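Long-range contact in Glyoxalase/Bleomycin resistance protein/dioxygenase domain (Frankia sp., PDB 2RK0), which is of unestablished function but belongs to the glyoxalase/bleomycin resistance protein/dioxygenase superfamily, and probably acts as an enzyme or a small-molecule-binding protein of that family: residues I18-Y23 with F114-D118. Sequence-based numbering, arbitrary orientation.
Sequences ISCRWY and FRDAD
The indole of Trp22 lies flat beneath the chain where strand 109-115 runs into its turn. Asp116 sits as the bump on this plate: its CA stands 3.6 Å from the centroid of the six-membered ring, a CH-pi contact, and its CB rests over CZ3. CG of Trp22 is anti to the backbone N (chi1 -168°), which swings the indole out from the helix and under the turn. At the far rim, CH2 meets the edge of the Phe114 ring at CE1, 3.8 Å away, while the methyl of Ala117 fits between Trp22 CD1 and Ile18 CG2. The Asp116 carboxylate stands nearly upright on the indole, its plane 82° from the ring. Tyr23 OH donates to its OD2 over 2.6 Å, on the anti side; OD1 accepts from Asp118 N, closing an Asx turn, and from Ile120 N. Ser19 OG and Asp118 OD2, close but not hydrogen-bonded, are bridged by two waters from roughly opposite sides, and Asp118 OD1 receives Arg14 N. Helix 16-27, which follows strand 6-12, packs against the turn between strands 109-115 and 121-127 of the other four-stranded sheet, consistent with the two-sheet glyoxalase fold; Leu55 of strand 52-58 and Leu122 pack against Tyr23.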
loop_
_atom_site.group_PDB
_atom_site.type_symbol
_atom_site.label_atom_id
_atom_site.label_comp_id
_atom_site.label_asym_id
_atom_site.label_seq_id
_atom_site.Cartn_x
_atom_site.Cartn_y
_atom_site.Cartn_z
ATOM N N ILE A 18 8.991 17.837 1.729
ATOM C CA ILE A 18 7.926 18.175 0.795
ATOM C C ILE A 18 6.749 17.224 0.978
ATOM O O ILE A 18 5.595 17.649 0.991
ATOM C CB ILE A 18 8.429 18.136 -0.667
ATOM C CG1 ILE A 18 9.404 19.300 -0.896
ATOM C CG2 ILE A 18 7.254 18.232 -1.640
ATOM C CD1 ILE A 18 9.862 19.461 -2.327
ATOM N N SER A 19 7.045 15.939 1.139
ATOM C CA SER A 19 5.999 14.932 1.322
ATOM C C SER A 19 5.252 15.077 2.651
ATOM O O SER A 19 4.033 14.909 2.708
ATOM C CB SER A 19 6.605 13.535 1.214
ATOM O OG SER A 19 7.048 13.290 -0.106
ATOM N N CYS A 20 5.985 15.386 3.715
ATOM C CA CYS A 20 5.363 15.552 5.021
ATOM C C CYS A 20 4.315 16.642 4.938
ATOM O O CYS A 20 3.201 16.477 5.420
ATOM C CB CYS A 20 6.409 15.921 6.072
ATOM S SG CYS A 20 7.493 14.556 6.523
ATOM N N ARG A 21 4.678 17.765 4.330
ATOM C CA ARG A 21 3.740 18.865 4.185
ATOM C C ARG A 21 2.561 18.472 3.289
ATOM O O ARG A 21 1.414 18.824 3.566
ATOM C CB ARG A 21 4.446 20.091 3.605
ATOM C CG ARG A 21 5.330 20.830 4.600
ATOM C CD ARG A 21 5.795 22.158 4.014
ATOM N NE ARG A 21 6.906 22.000 3.080
ATOM C CZ ARG A 21 8.175 21.860 3.452
ATOM N NH1 ARG A 21 8.496 21.862 4.741
ATOM N NH2 ARG A 21 9.124 21.715 2.537
ATOM N N TRP A 22 2.841 17.730 2.222
ATOM C CA TRP A 22 1.782 17.319 1.312
ATOM C C TRP A 22 0.771 16.419 2.018
ATOM O O TRP A 22 -0.433 16.652 1.960
ATOM C CB TRP A 22 2.356 16.563 0.112
ATOM C CG TRP A 22 1.348 16.382 -0.991
ATOM C CD1 TRP A 22 1.133 17.224 -2.044
ATOM C CD2 TRP A 22 0.378 15.331 -1.114
ATOM N NE1 TRP A 22 0.092 16.765 -2.813
ATOM C CE2 TRP A 22 -0.389 15.606 -2.269
ATOM C CE3 TRP A 22 0.083 14.181 -0.363
ATOM C CZ2 TRP A 22 -1.434 14.776 -2.693
ATOM C CZ3 TRP A 22 -0.957 13.357 -0.788
ATOM C CH2 TRP A 22 -1.701 13.662 -1.943
ATOM N N TYR A 23 1.259 15.381 2.683
ATOM C CA TYR A 23 0.353 14.478 3.361
ATOM C C TYR A 23 -0.401 15.155 4.504
ATOM O O TYR A 23 -1.583 14.883 4.724
ATOM C CB TYR A 23 1.111 13.242 3.857
ATOM C CG TYR A 23 1.315 12.226 2.758
ATOM C CD1 TYR A 23 2.354 12.353 1.835
ATOM C CD2 TYR A 23 0.398 11.194 2.576
ATOM C CE1 TYR A 23 2.465 11.473 0.745
ATOM C CE2 TYR A 23 0.495 10.321 1.501
ATOM C CZ TYR A 23 1.522 10.461 0.588
ATOM O OH TYR A 23 1.574 9.605 -0.492
ATOM N N PHE A 114 -6.064 10.413 -7.308
ATOM C CA PHE A 114 -5.130 11.528 -7.219
ATOM C C PHE A 114 -3.688 11.060 -7.024
ATOM O O PHE A 114 -3.424 9.875 -6.794
ATOM C CB PHE A 114 -5.564 12.475 -6.086
ATOM C CG PHE A 114 -5.660 11.815 -4.726
ATOM C CD1 PHE A 114 -4.682 12.044 -3.757
ATOM C CD2 PHE A 114 -6.732 10.982 -4.409
ATOM C CE1 PHE A 114 -4.768 11.462 -2.482
ATOM C CE2 PHE A 114 -6.835 10.389 -3.140
ATOM C CZ PHE A 114 -5.851 10.631 -2.176
ATOM N N ARG A 115 -2.754 11.997 -7.125
ATOM C CA ARG A 115 -1.339 11.677 -6.982
ATOM C C ARG A 115 -0.706 12.539 -5.905
ATOM O O ARG A 115 -1.138 13.662 -5.678
ATOM C CB ARG A 115 -0.609 11.944 -8.297
ATOM C CG ARG A 115 -1.223 11.284 -9.505
ATOM C CD ARG A 115 -0.892 9.821 -9.550
ATOM N NE ARG A 115 -1.399 9.202 -10.769
ATOM C CZ ARG A 115 -0.713 8.326 -11.496
ATOM N NH1 ARG A 115 0.511 7.973 -11.118
ATOM N NH2 ARG A 115 -1.251 7.798 -12.592
ATOM N N ASP A 116 0.320 12.022 -5.242
ATOM C CA ASP A 116 0.974 12.828 -4.230
ATOM C C ASP A 116 2.114 13.586 -4.891
ATOM O O ASP A 116 2.252 13.550 -6.117
ATOM C CB ASP A 116 1.468 11.965 -3.063
ATOM C CG ASP A 116 2.661 11.088 -3.417
ATOM O OD1 ASP A 116 3.151 11.103 -4.573
ATOM O OD2 ASP A 116 3.109 10.375 -2.500
ATOM N N ALA A 117 2.920 14.272 -4.091
ATOM C CA ALA A 117 4.032 15.062 -4.611
ATOM C C ALA A 117 5.008 14.277 -5.494
ATOM O O ALA A 117 5.684 14.858 -6.339
ATOM C CB ALA A 117 4.776 15.717 -3.459
ATOM N N ASP A 118 5.079 12.962 -5.300
ATOM C CA ASP A 118 5.962 12.118 -6.105
ATOM C C ASP A 118 5.199 11.375 -7.202
ATOM O O ASP A 118 5.712 10.439 -7.815
ATOM C CB ASP A 118 6.685 11.121 -5.202
ATOM C CG ASP A 118 7.811 11.763 -4.430
ATOM O OD1 ASP A 118 8.929 11.826 -4.972
ATOM O OD2 ASP A 118 7.576 12.226 -3.294
HETATM O O HOH W 1 8.956 14.223 -2.224
HETATM O O HOH W 2 5.215 12.172 -1.969
#